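PDB 6A5K: histone-lysine N-methyltransferase, H3 lysine-9 specific SUVH6, which transfers methyl groups from S-adenosylmethionine to a lysine of the histone H3 tail and probably couples this mark to DNA methylation through its SRA domain. Local coordinates for residues E388-E391 against A392-I396; I396-D399 against E400-D404; H470-S473 against R474-H477; D484-P487 against P488-L492. The protein carries 1 engineered substitution. All blocks are in the same frame, centred on the assembly; numbering follows the deposited sequence.

Interaction 1 (E388-E391 against A392-I396); sequences EDSE and AERRI
Glu391 and Arg395 pair one turn apart at the C-terminal end of the short helix 389-394 of the SET domain, an i to i+4 salt bridge in which Arg395 is the first residue past the helix. The two side chains slant across one another, and the carboxylate stands steeply to the guanidinium, their planes 76° apart. Contact is therefore made through one oxygen: Glu391 OE2 lies at the guanidinium edge, 2.8 Å from Arg395 NE, and takes that N-H on its anti lone pair in a nearly straight bond. A second approach to the same oxygen, from Arg395 NH2 at 3.4 Å, is weak. Glu391 places its CG anti to the backbone N (chi1 -174°) and then bends at chi2 (58°), which turns the carboxylate toward the C-terminal end of the helix, where the extended arginine chain meets it. With an alanine in place of Arg395, Glu391 OE2 would probably lose its charged mate and the carboxylate would be held less firmly. On another flank of the helix, Ala392 packs on Leu387 and Thr440 of the neighbouring strands, and Asp389 OD1 is hydrogen-bonded to Thr440 OG1, so the helix is fastened to the sheet beside it. Glu388 occupies the N-cap position, and its carbonyl O receives Ala392 N at 3.0 Å in the first helical bond. The series continues with Glu393 N to Asp389 O and Arg394 N to Ser390 O. As Arg395 leaves helical geometry, its own N still reaches Glu391 O, but at a longer 3.3 Å.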
loop_
_atom_site.group_PDB
_atom_site.type_symbol
_atom_site.label_atom_id
_atom_site.label_comp_id
_atom_site.label_asym_id
_atom_site.label_seq_id
_atom_site.Cartn_x
_atom_site.Cartn_y
_atom_site.Cartn_z
ATOM N N GLU A 388 -26.661 -0.953 17.754
ATOM C CA GLU A 388 -26.156 -1.157 19.109
ATOM C C GLU A 388 -25.531 -2.544 19.174
ATOM O O GLU A 388 -26.047 -3.476 18.551
ATOM C CB GLU A 388 -27.275 -1.047 20.154
ATOM C CG GLU A 388 -28.060 0.247 20.115
ATOM C CD GLU A 388 -29.204 0.258 21.114
ATOM O OE1 GLU A 388 -29.275 1.205 21.924
ATOM O OE2 GLU A 388 -30.030 -0.680 21.090
ATOM N N ASP A 389 -24.437 -2.682 19.922
ATOM C CA ASP A 389 -23.762 -3.977 20.061
ATOM C C ASP A 389 -24.730 -5.094 20.443
ATOM O O ASP A 389 -24.680 -6.179 19.870
ATOM C CB ASP A 389 -22.636 -3.906 21.101
ATOM C CG ASP A 389 -21.418 -3.144 20.601
ATOM O OD1 ASP A 389 -21.306 -2.903 19.377
ATOM O OD2 ASP A 389 -20.558 -2.798 21.439
ATOM N N SER A 390 -25.618 -4.824 21.399
ATOM C CA SER A 390 -26.564 -5.836 21.876
ATOM C C SER A 390 -27.520 -6.291 20.773
ATOM O O SER A 390 -27.877 -7.468 20.690
ATOM C CB SER A 390 -27.360 -5.304 23.071
ATOM O OG SER A 390 -28.212 -4.242 22.678
ATOM N N GLU A 391 -27.922 -5.358 19.920
ATOM C CA GLU A 391 -28.779 -5.692 18.793
ATOM C C GLU A 391 -28.050 -6.546 17.750
ATOM O O GLU A 391 -28.612 -7.512 17.234
ATOM C CB GLU A 391 -29.321 -4.423 18.140
ATOM C CG GLU A 391 -30.344 -4.692 17.046
ATOM C CD GLU A 391 -31.540 -5.486 17.552
ATOM O OE1 GLU A 391 -31.972 -5.249 18.702
ATOM O OE2 GLU A 391 -32.047 -6.347 16.802
ATOM N N ALA A 392 -26.805 -6.188 17.431
ATOM C CA ALA A 392 -26.021 -6.980 16.480
ATOM C C ALA A 392 -25.806 -8.384 17.022
ATOM O O ALA A 392 -25.864 -9.364 16.275
ATOM C CB ALA A 392 -24.673 -6.308 16.182
ATOM N N GLU A 393 -25.565 -8.480 18.326
ATOM C CA GLU A 393 -25.325 -9.778 18.944
ATOM C C GLU A 393 -26.589 -10.637 18.908
ATOM O O GLU A 393 -26.526 -11.821 18.570
ATOM C CB GLU A 393 -24.830 -9.621 20.384
ATOM C CG GLU A 393 -24.357 -10.932 21.008
ATOM C CD GLU A 393 -24.072 -10.815 22.496
ATOM O OE1 GLU A 393 -23.756 -11.851 23.122
ATOM O OE2 GLU A 393 -24.158 -9.693 23.041
ATOM N N ARG A 394 -27.729 -10.033 19.240
ATOM C CA ARG A 394 -29.016 -10.741 19.240
ATOM C C ARG A 394 -29.400 -11.372 17.914
ATOM O O ARG A 394 -30.062 -12.416 17.878
ATOM C CB ARG A 394 -30.147 -9.795 19.633
ATOM C CG ARG A 394 -30.423 -9.695 21.102
ATOM C CD ARG A 394 -31.633 -8.804 21.307
ATOM N NE ARG A 394 -32.258 -9.018 22.604
ATOM C CZ ARG A 394 -32.037 -8.243 23.657
ATOM N NH1 ARG A 394 -32.647 -8.496 24.809
ATOM N NH2 ARG A 394 -31.198 -7.217 23.551
ATOM N N ARG A 395 -29.024 -10.715 16.825
ATOM C CA ARG A 395 -29.497 -11.121 15.509
ATOM C C ARG A 395 -28.817 -12.391 15.036
ATOM O O ARG A 395 -27.689 -12.685 15.422
ATOM C CB ARG A 395 -29.297 -9.987 14.502
ATOM C CG ARG A 395 -30.371 -8.925 14.643
ATOM C CD ARG A 395 -30.085 -7.670 13.844
ATOM N NE ARG A 395 -31.022 -6.612 14.218
ATOM C CZ ARG A 395 -31.355 -5.596 13.429
ATOM N NH1 ARG A 395 -30.826 -5.497 12.213
ATOM N NH2 ARG A 395 -32.215 -4.678 13.855
ATOM N N ILE A 396 -29.526 -13.144 14.207
ATOM C CA ILE A 396 -29.044 -14.428 13.727
ATOM C C ILE A 396 -28.340 -14.304 12.380
ATOM O O ILE A 396 -28.776 -13.550 11.507
ATOM C CB ILE A 396 -30.210 -15.441 13.607
ATOM C CG1 ILE A 396 -30.709 -15.846 14.996
ATOM C CG2 ILE A 396 -29.791 -16.681 12.826
ATOM C CD1 ILE A 396 -31.895 -15.048 15.485
#

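Interaction 2 (I396-D399 against E400-D404). With SAM (S-adenosylmethionine), chain F.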
loop_
_atom_site.group_PDB
_atom_site.type_symbol
_atom_site.label_atom_id
_atom_site.label_comp_id
_atom_site.label_asym_id
_atom_site.label_seq_id
_atom_site.Cartn_x
_atom_site.Cartn_y
_atom_site.Cartn_z
ATOM N N ILE A 396 -29.526 -13.144 14.207
ATOM C CA ILE A 396 -29.044 -14.428 13.727
ATOM C C ILE A 396 -28.340 -14.304 12.380
ATOM O O ILE A 396 -28.776 -13.550 11.507
ATOM C CB ILE A 396 -30.210 -15.441 13.607
ATOM C CG1 ILE A 396 -30.709 -15.846 14.996
ATOM C CG2 ILE A 396 -29.791 -16.681 12.826
ATOM C CD1 ILE A 396 -31.895 -15.048 15.485
ATOM N N GLY A 397 -27.239 -15.035 12.227
ATOM C CA GLY A 397 -26.633 -15.245 10.926
ATOM C C GLY A 397 -25.705 -14.151 10.441
ATOM O O GLY A 397 -25.357 -14.115 9.261
ATOM N N ASN A 398 -25.284 -13.265 11.336
ATOM C CA ASN A 398 -24.509 -12.104 10.904
ATOM C C ASN A 398 -23.088 -12.038 11.454
ATOM O O ASN A 398 -22.363 -11.077 11.181
ATOM C CB ASN A 398 -25.253 -10.814 11.275
ATOM C CG ASN A 398 -25.374 -10.616 12.778
ATOM O OD1 ASN A 398 -25.068 -11.515 13.561
ATOM N ND2 ASN A 398 -25.828 -9.435 13.187
ATOM N N ASP A 399 -22.680 -13.059 12.200
ATOM C CA ASP A 399 -21.457 -12.962 12.995
ATOM C C ASP A 399 -20.205 -12.786 12.143
ATOM O O ASP A 399 -19.219 -12.224 12.609
ATOM C CB ASP A 399 -21.294 -14.194 13.890
ATOM C CG ASP A 399 -20.814 -15.416 13.129
ATOM O OD1 ASP A 399 -21.661 -16.256 12.764
ATOM O OD2 ASP A 399 -19.589 -15.548 12.909
ATOM N N GLU A 400 -20.240 -13.259 10.900
ATOM C CA GLU A 400 -19.058 -13.181 10.049
ATOM C C GLU A 400 -18.913 -11.829 9.355
ATOM O O GLU A 400 -17.913 -11.586 8.690
ATOM C CB GLU A 400 -19.066 -14.304 9.011
ATOM C CG GLU A 400 -18.772 -15.671 9.605
ATOM C CD GLU A 400 -18.549 -16.731 8.548
ATOM O OE1 GLU A 400 -19.496 -17.030 7.790
ATOM O OE2 GLU A 400 -17.420 -17.257 8.470
ATOM N N TYR A 401 -19.888 -10.943 9.534
ATOM C CA TYR A 401 -19.874 -9.658 8.844
ATOM C C TYR A 401 -20.135 -8.487 9.780
ATOM O O TYR A 401 -20.821 -7.531 9.425
ATOM C CB TYR A 401 -20.891 -9.673 7.698
ATOM C CG TYR A 401 -20.578 -10.744 6.683
ATOM C CD1 TYR A 401 -19.539 -10.579 5.771
ATOM C CD2 TYR A 401 -21.287 -11.938 6.661
ATOM C CE1 TYR A 401 -19.235 -11.564 4.850
ATOM C CE2 TYR A 401 -20.984 -12.929 5.744
ATOM C CZ TYR A 401 -19.957 -12.733 4.841
ATOM O OH TYR A 401 -19.653 -13.717 3.927
ATOM N N LEU A 402 -19.573 -8.569 10.980
ATOM C CA LEU A 402 -19.696 -7.496 11.955
ATOM C C LEU A 402 -18.369 -6.749 12.110
ATOM O O LEU A 402 -17.317 -7.370 12.252
ATOM C CB LEU A 402 -20.137 -8.048 13.313
ATOM C CG LEU A 402 -21.451 -8.820 13.377
ATOM C CD1 LEU A 402 -21.683 -9.321 14.797
ATOM C CD2 LEU A 402 -22.613 -7.944 12.899
ATOM N N PHE A 403 -18.420 -5.424 12.060
ATOM C CA PHE A 403 -17.270 -4.608 12.434
ATOM C C PHE A 403 -17.566 -3.928 13.761
ATOM O O PHE A 403 -18.408 -3.032 13.834
ATOM C CB PHE A 403 -16.933 -3.560 11.369
ATOM C CG PHE A 403 -15.602 -2.885 11.589
ATOM C CD1 PHE A 403 -15.479 -1.828 12.477
ATOM C CD2 PHE A 403 -14.467 -3.322 10.914
ATOM C CE1 PHE A 403 -14.253 -1.208 12.685
ATOM C CE2 PHE A 403 -13.242 -2.707 11.115
ATOM C CZ PHE A 403 -13.139 -1.646 12.001
ATOM N N ASP A 404 -16.867 -4.361 14.804
ATOM C CA ASP A 404 -17.016 -3.786 16.135
ATOM C C ASP A 404 -16.266 -2.452 16.172
ATOM O O ASP A 404 -15.042 -2.427 16.087
ATOM C CB ASP A 404 -16.475 -4.768 17.185
ATOM C CG ASP A 404 -16.760 -4.337 18.615
ATOM O OD1 ASP A 404 -16.695 -3.134 18.927
ATOM O OD2 ASP A 404 -17.040 -5.227 19.440
HETATM N N SAM F . -14.005 -14.566 3.241
HETATM C CA SAM F . -15.315 -13.924 3.458
HETATM C C SAM F . -16.373 -14.335 2.432
HETATM O O SAM F . -17.478 -13.775 2.409
HETATM O OXT SAM F . -16.145 -15.221 1.603
HETATM C CB SAM F . -15.171 -12.403 3.470
HETATM C CG SAM F . -14.633 -11.909 4.806
HETATM S SD SAM F . -15.899 -12.207 6.063
HETATM C CE SAM F . -16.059 -10.538 6.683
HETATM C "C5'" SAM F . -15.015 -12.915 7.462
HETATM C "C4'" SAM F . -14.885 -14.417 7.311
HETATM O "O4'" SAM F . -13.886 -14.719 6.347
HETATM C "C3'" SAM F . -14.445 -15.062 8.611
HETATM O "O3'" SAM F . -15.553 -15.416 9.405
HETATM C "C2'" SAM F . -13.709 -16.276 8.105
HETATM O "O2'" SAM F . -14.665 -17.253 7.763
HETATM C "C1'" SAM F . -13.089 -15.787 6.814
HETATM N N9 SAM F . -11.719 -15.296 7.071
HETATM C C8 SAM F . -11.255 -14.014 6.938
HETATM N N7 SAM F . -9.938 -13.989 7.277
HETATM C C5 SAM F . -9.564 -15.239 7.641
HETATM C C6 SAM F . -8.358 -15.782 8.071
HETATM N N6 SAM F . -7.268 -15.022 8.201
HETATM N N1 SAM F . -8.295 -17.121 8.387
HETATM C C2 SAM F . -9.411 -17.924 8.256
HETATM N N3 SAM F . -10.605 -17.384 7.818
HETATM C C4 SAM F . -10.679 -16.069 7.509
HETATM O O HOH W 1 -22.435 -14.368 9.100
HETATM O O HOH W 2 -17.462 -10.493 11.851
#
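Glu400 OE2 is gripped by both ribose hydroxyls of S-adenosylmethionine, O2' and O3' each donating to it at 2.8 Å, within the cofactor pocket of the SET domain. One carboxylate oxygen thus takes both hydroxyls of the ribose diol. The next residue, Tyr401, secures the methionine end: its OH donates to the carboxylate atom O of the cofactor at 2.7 Å, with that oxygen in the plane of the ring. Nearer the backbone on the same ring, Tyr401 CD1 lies 3.6 Å from the methyl carbon CE of the cofactor. Tyr401 CG stands anti to its carbonyl carbon (chi1 -60°), a setting that directs the ring to the sulfonium side of the ligand. A phenylalanine in its place would probably leave the cofactor carboxylate without this hydroxyl donor. The chain folds back between Asn398 and Tyr401, with Tyr401 N bonding to Asn398 O at 3.0 Å, and so presents Glu400 and Tyr401 to the cofactor. Water 1 joins Gly397 O to Glu400 N, and water 2 joins Asp399 O to Leu402 N. Asn398 ND2 is held by Asp442 OD2, while the leucine of strand 402-406 crosses the amide at a slant, Leu402 CD2 resting 3.6 Å from Asn398 ND2.

Interaction 3 (H470-S473 against R474-H477)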
loop_
_atom_site.group_PDB
_atom_site.type_symbol
_atom_site.label_atom_id
_atom_site.label_comp_id
_atom_site.label_asym_id
_atom_site.label_seq_id
_atom_site.Cartn_x
_atom_site.Cartn_y
_atom_site.Cartn_z
ATOM N N HIS A 470 -21.268 14.397 10.369
ATOM C CA HIS A 470 -21.782 14.556 11.727
ATOM C C HIS A 470 -20.602 14.471 12.695
ATOM O O HIS A 470 -19.487 14.147 12.288
ATOM C CB HIS A 470 -22.843 13.493 12.057
ATOM C CG HIS A 470 -22.321 12.087 12.052
ATOM N ND1 HIS A 470 -21.533 11.582 13.064
ATOM C CD2 HIS A 470 -22.482 11.078 11.163
ATOM C CE1 HIS A 470 -21.225 10.325 12.795
ATOM N NE2 HIS A 470 -21.789 9.994 11.647
ATOM N N GLU A 471 -20.847 14.759 13.970
ATOM C CA GLU A 471 -19.787 14.725 14.979
ATOM C C GLU A 471 -20.048 13.673 16.054
ATOM O O GLU A 471 -19.520 13.763 17.161
ATOM C CB GLU A 471 -19.630 16.099 15.632
ATOM C CG GLU A 471 -19.236 17.197 14.668
ATOM C CD GLU A 471 -19.341 18.575 15.287
ATOM O OE1 GLU A 471 -19.555 18.661 16.514
ATOM O OE2 GLU A 471 -19.213 19.572 14.546
ATOM N N ASP A 472 -20.857 12.672 15.729
ATOM C CA ASP A 472 -21.171 11.633 16.697
ATOM C C ASP A 472 -20.023 10.623 16.748
ATOM O O ASP A 472 -19.939 9.713 15.918
ATOM C CB ASP A 472 -22.495 10.951 16.346
ATOM C CG ASP A 472 -23.037 10.102 17.487
ATOM O OD1 ASP A 472 -22.233 9.604 18.302
ATOM O OD2 ASP A 472 -24.269 9.925 17.564
ATOM N N SER A 473 -19.142 10.797 17.729
ATOM C CA SER A 473 -17.941 9.974 17.855
ATOM C C SER A 473 -18.237 8.528 18.249
ATOM O O SER A 473 -17.361 7.672 18.188
ATOM C CB SER A 473 -16.989 10.604 18.873
ATOM O OG SER A 473 -17.669 10.925 20.068
ATOM N N ARG A 474 -19.467 8.253 18.664
ATOM C CA ARG A 474 -19.856 6.880 18.950
ATOM C C ARG A 474 -19.914 6.063 17.672
ATOM O O ARG A 474 -19.739 4.842 17.688
ATOM C CB ARG A 474 -21.220 6.825 19.631
ATOM C CG ARG A 474 -21.348 7.643 20.887
ATOM C CD ARG A 474 -22.800 7.585 21.364
ATOM N NE ARG A 474 -23.695 8.174 20.370
ATOM C CZ ARG A 474 -25.022 8.078 20.401
ATOM N NH1 ARG A 474 -25.626 7.411 21.382
ATOM N NH2 ARG A 474 -25.747 8.653 19.450
ATOM N N ILE A 475 -20.196 6.743 16.566
ATOM C CA ILE A 475 -20.421 6.064 15.296
ATOM C C ILE A 475 -19.653 6.719 14.148
ATOM O O ILE A 475 -20.244 7.198 13.179
ATOM C CB ILE A 475 -21.925 6.015 14.963
ATOM C CG1 ILE A 475 -22.564 7.397 15.137
ATOM C CG2 ILE A 475 -22.623 5.006 15.866
ATOM C CD1 ILE A 475 -23.922 7.528 14.495
ATOM N N PRO A 476 -18.317 6.730 14.248
ATOM C CA PRO A 476 -17.535 7.275 13.141
ATOM C C PRO A 476 -17.624 6.382 11.912
ATOM O O PRO A 476 -17.971 5.198 12.024
ATOM C CB PRO A 476 -16.114 7.300 13.702
ATOM C CG PRO A 476 -16.090 6.155 14.666
ATOM C CD PRO A 476 -17.457 6.168 15.305
ATOM N N HIS A 477 -17.336 6.953 10.748
ATOM C CA HIS A 477 -17.150 6.165 9.539
ATOM C C HIS A 477 -15.897 5.315 9.694
ATOM O O HIS A 477 -14.874 5.799 10.182
ATOM C CB HIS A 477 -17.028 7.066 8.309
ATOM C CG HIS A 477 -18.265 7.848 8.009
ATOM N ND1 HIS A 477 -19.295 7.350 7.241
ATOM C CD2 HIS A 477 -18.642 9.097 8.378
ATOM C CE1 HIS A 477 -20.255 8.255 7.154
ATOM N NE2 HIS A 477 -19.882 9.323 7.837
#
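A type I beta turn from Asp472 to Ile475 lies in the loop that joins antiparallel strands 461-467 and 477-482 of the SET domain, and an aspartate-arginine pair within it braces it. The turn is closed by Ile475 N bonding to Asp472 O at 3.1 Å. Across it, Arg474 grips the Asp472 carboxylate side-on with two nearly straight bonds: NE reaches OD1 at 2.9 Å and NH2 reaches OD2 at 2.7 Å. Each oxygen uses its syn lone pair, and the carboxylate and guanidinium are almost coplanar, 3° apart. Asp472 CG lies anti to the backbone N (chi1 -166°), which swings the carboxylate over the turn, where OD1 also accepts Arg474 N on its anti side. The bend of the arginine at chi3 (-62°) then folds NE back to that oxygen. Ile475 packs beside the same aspartate, its CG1 3.6 Å from Asp472 CG. Toward the start of the loop, the His470 ring receives Asp472 N in its plane at ND1, and its CE1 edge comes 3.3 Å from Ile475 O. His477 lies beyond, its ring slid away from that of His470 with little overlap; its ND1 is hydrogen-bonded to Glu381 OE2 and its NE2 to Asp469 OD1. Ile475 and Arg474 also touch Phe439, which ties the turn to strand 436-442. Because His470 ND1 accepts the backbone N-H, a neutral ring would probably carry its proton on NE2; the charges of Asp472 and Arg474 probably offset each other, and three N-H groups of one arginine fix the carboxylate against rotation.

Interaction 4 (D484-P487 against P488-L492)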
loop_
_atom_site.group_PDB
_atom_site.type_symbol
_atom_site.label_atom_id
_atom_site.label_comp_id
_atom_site.label_asym_id
_atom_site.label_seq_id
_atom_site.Cartn_x
_atom_site.Cartn_y
_atom_site.Cartn_z
ATOM N N ASP A 484 1.081 0.017 3.141
ATOM C CA ASP A 484 2.209 -0.308 2.269
ATOM C C ASP A 484 1.964 0.316 0.904
ATOM O O ASP A 484 0.843 0.707 0.594
ATOM C CB ASP A 484 2.380 -1.817 2.067
ATOM C CG ASP A 484 2.491 -2.586 3.362
ATOM O OD1 ASP A 484 1.769 -3.599 3.498
ATOM O OD2 ASP A 484 3.319 -2.210 4.218
ATOM N N ASN A 485 3.009 0.388 0.090
ATOM C CA ASN A 485 2.818 0.465 -1.352
ATOM C C ASN A 485 2.445 -0.934 -1.828
ATOM O O ASN A 485 3.289 -1.823 -1.861
ATOM C CB ASN A 485 4.077 0.969 -2.055
ATOM C CG ASN A 485 4.360 2.429 -1.763
ATOM O OD1 ASN A 485 3.515 3.297 -1.994
ATOM N ND2 ASN A 485 5.554 2.708 -1.248
ATOM N N ILE A 486 1.180 -1.135 -2.173
ATOM C CA ILE A 486 0.683 -2.481 -2.450
ATOM C C ILE A 486 0.810 -2.833 -3.935
ATOM O O ILE A 486 0.397 -2.058 -4.787
ATOM C CB ILE A 486 -0.789 -2.626 -2.012
ATOM C CG1 ILE A 486 -0.961 -2.160 -0.560
ATOM C CG2 ILE A 486 -1.251 -4.067 -2.170
ATOM C CD1 ILE A 486 -2.432 -2.182 -0.070
ATOM N N PRO A 487 1.393 -4.004 -4.244
ATOM C CA PRO A 487 1.465 -4.473 -5.631
ATOM C C PRO A 487 0.078 -4.717 -6.190
ATOM O O PRO A 487 -0.834 -4.995 -5.413
ATOM C CB PRO A 487 2.246 -5.794 -5.527
ATOM C CG PRO A 487 2.938 -5.736 -4.193
ATOM C CD PRO A 487 2.026 -4.949 -3.307
ATOM N N PRO A 488 -0.087 -4.624 -7.519
ATOM C CA PRO A 488 -1.399 -4.946 -8.087
ATOM C C PRO A 488 -1.776 -6.389 -7.785
ATOM O O PRO A 488 -0.892 -7.255 -7.747
ATOM C CB PRO A 488 -1.210 -4.714 -9.593
ATOM C CG PRO A 488 0.261 -4.808 -9.814
ATOM C CD PRO A 488 0.909 -4.304 -8.554
ATOM N N LEU A 489 -3.061 -6.609 -7.517
ATOM C CA LEU A 489 -3.663 -7.934 -7.336
ATOM C C LEU A 489 -3.257 -8.629 -6.038
ATOM O O LEU A 489 -3.612 -9.783 -5.826
ATOM C CB LEU A 489 -3.341 -8.835 -8.537
ATOM C CG LEU A 489 -3.847 -8.324 -9.891
ATOM C CD1 LEU A 489 -3.292 -9.169 -11.031
ATOM C CD2 LEU A 489 -5.376 -8.294 -9.936
ATOM N N GLN A 490 -2.509 -7.944 -5.175
ATOM C CA GLN A 490 -2.211 -8.491 -3.853
ATOM C C GLN A 490 -3.465 -8.399 -2.992
ATOM O O GLN A 490 -4.149 -7.370 -2.999
ATOM C CB GLN A 490 -1.049 -7.745 -3.184
ATOM C CG GLN A 490 -0.729 -8.239 -1.773
ATOM C CD GLN A 490 0.487 -7.564 -1.154
ATOM O OE1 GLN A 490 0.360 -6.663 -0.318
ATOM N NE2 GLN A 490 1.679 -8.014 -1.546
ATOM N N GLU A 491 -3.777 -9.466 -2.260
ATOM C CA GLU A 491 -4.984 -9.439 -1.436
ATOM C C GLU A 491 -4.891 -8.327 -0.384
ATOM O O GLU A 491 -3.856 -8.157 0.275
ATOM C CB GLU A 491 -5.226 -10.787 -0.758
ATOM C CG GLU A 491 -6.560 -10.842 -0.010
ATOM C CD GLU A 491 -6.891 -12.219 0.541
ATOM O OE1 GLU A 491 -6.086 -13.162 0.366
ATOM O OE2 GLU A 491 -7.971 -12.355 1.151
ATOM N N LEU A 492 -5.972 -7.562 -0.254
ATOM C CA LEU A 492 -6.092 -6.532 0.773
ATOM C C LEU A 492 -6.664 -7.128 2.060
ATOM O O LEU A 492 -7.666 -7.839 2.020
ATOM C CB LEU A 492 -6.987 -5.394 0.282
ATOM C CG LEU A 492 -6.677 -4.827 -1.102
ATOM C CD1 LEU A 492 -7.682 -3.734 -1.457
ATOM C CD2 LEU A 492 -5.265 -4.276 -1.115
HETATM O O HOH W 3 1.877 -5.129 0.888
#
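A type II beta turn from Pro487 to Gln490 reverses the chain ahead of strand 491-494, closed by a weak bond from Gln490 N to Pro487 O at 3.4 Å. Leu489, at the third position, has the positive phi (71°) that this turn type requires, and Pro487 and Pro488 fill the first two, the second a place where proline's fixed phi fits. The Gln490 side chain folds back toward Pro487. With CG anti to the backbone N (chi1 178°) and the chain extended beyond it, the amide is carried slantwise across the Pro487 ring, NE2 lying 3.6 Å from Pro487 CD. The oxygen end of the same amide passes near Ile486, whose branch CG2 is 3.6 Å from Gln490 OE1; the two side chains cross at about a right angle. Gln490 OE1 is hydrogen-bonded to Asn460 ND2 and also receives water 3, which in turn donates to Asp484 OD1 at 3.0 Å. That aspartate has a second anchor, a salt bridge from its OD2 to Arg15. The other branch of Ile486 runs to Leu492, tip CD1 meeting Leu492 CD2 at 3.7 Å; both side chains rest on Leu461, and Leu492 also touches Val367 of the adjoining strand. Pro488 and Leu489 lean on Val231 and Glu230 of helix 227-234. The glutamine amide thus works in two ways: its flank lies against aliphatic carbon, while its oxygen accepts from Asn460 and a water, which would favour a single orientation of the amide and link the turn, through water 3, to Asp484 three residues ahead of it.

All four contacts belong to the SET domain, but only interactions 1 and 2 touch. They share Ile396, and Ala392 O of the helix accepts a probable hydrogen bond from Asn398 ND2 at 3.1 Å, so the helix end leads directly into the turn that holds S-adenosylmethionine. Interaction 1 itself stays back, the Ala392 side chain about 14 Å from the cofactor. Interaction 3 lies about 7 Å, nearest atoms, from both; Phe439 and Thr440 of strand 436-442 bring it and interactions 1 and 2 onto a common strand. Interaction 4 is more remote, its centre about 26 Å from that of interaction 2, yet its Leu492 side chain is about 11 Å from the cofactor.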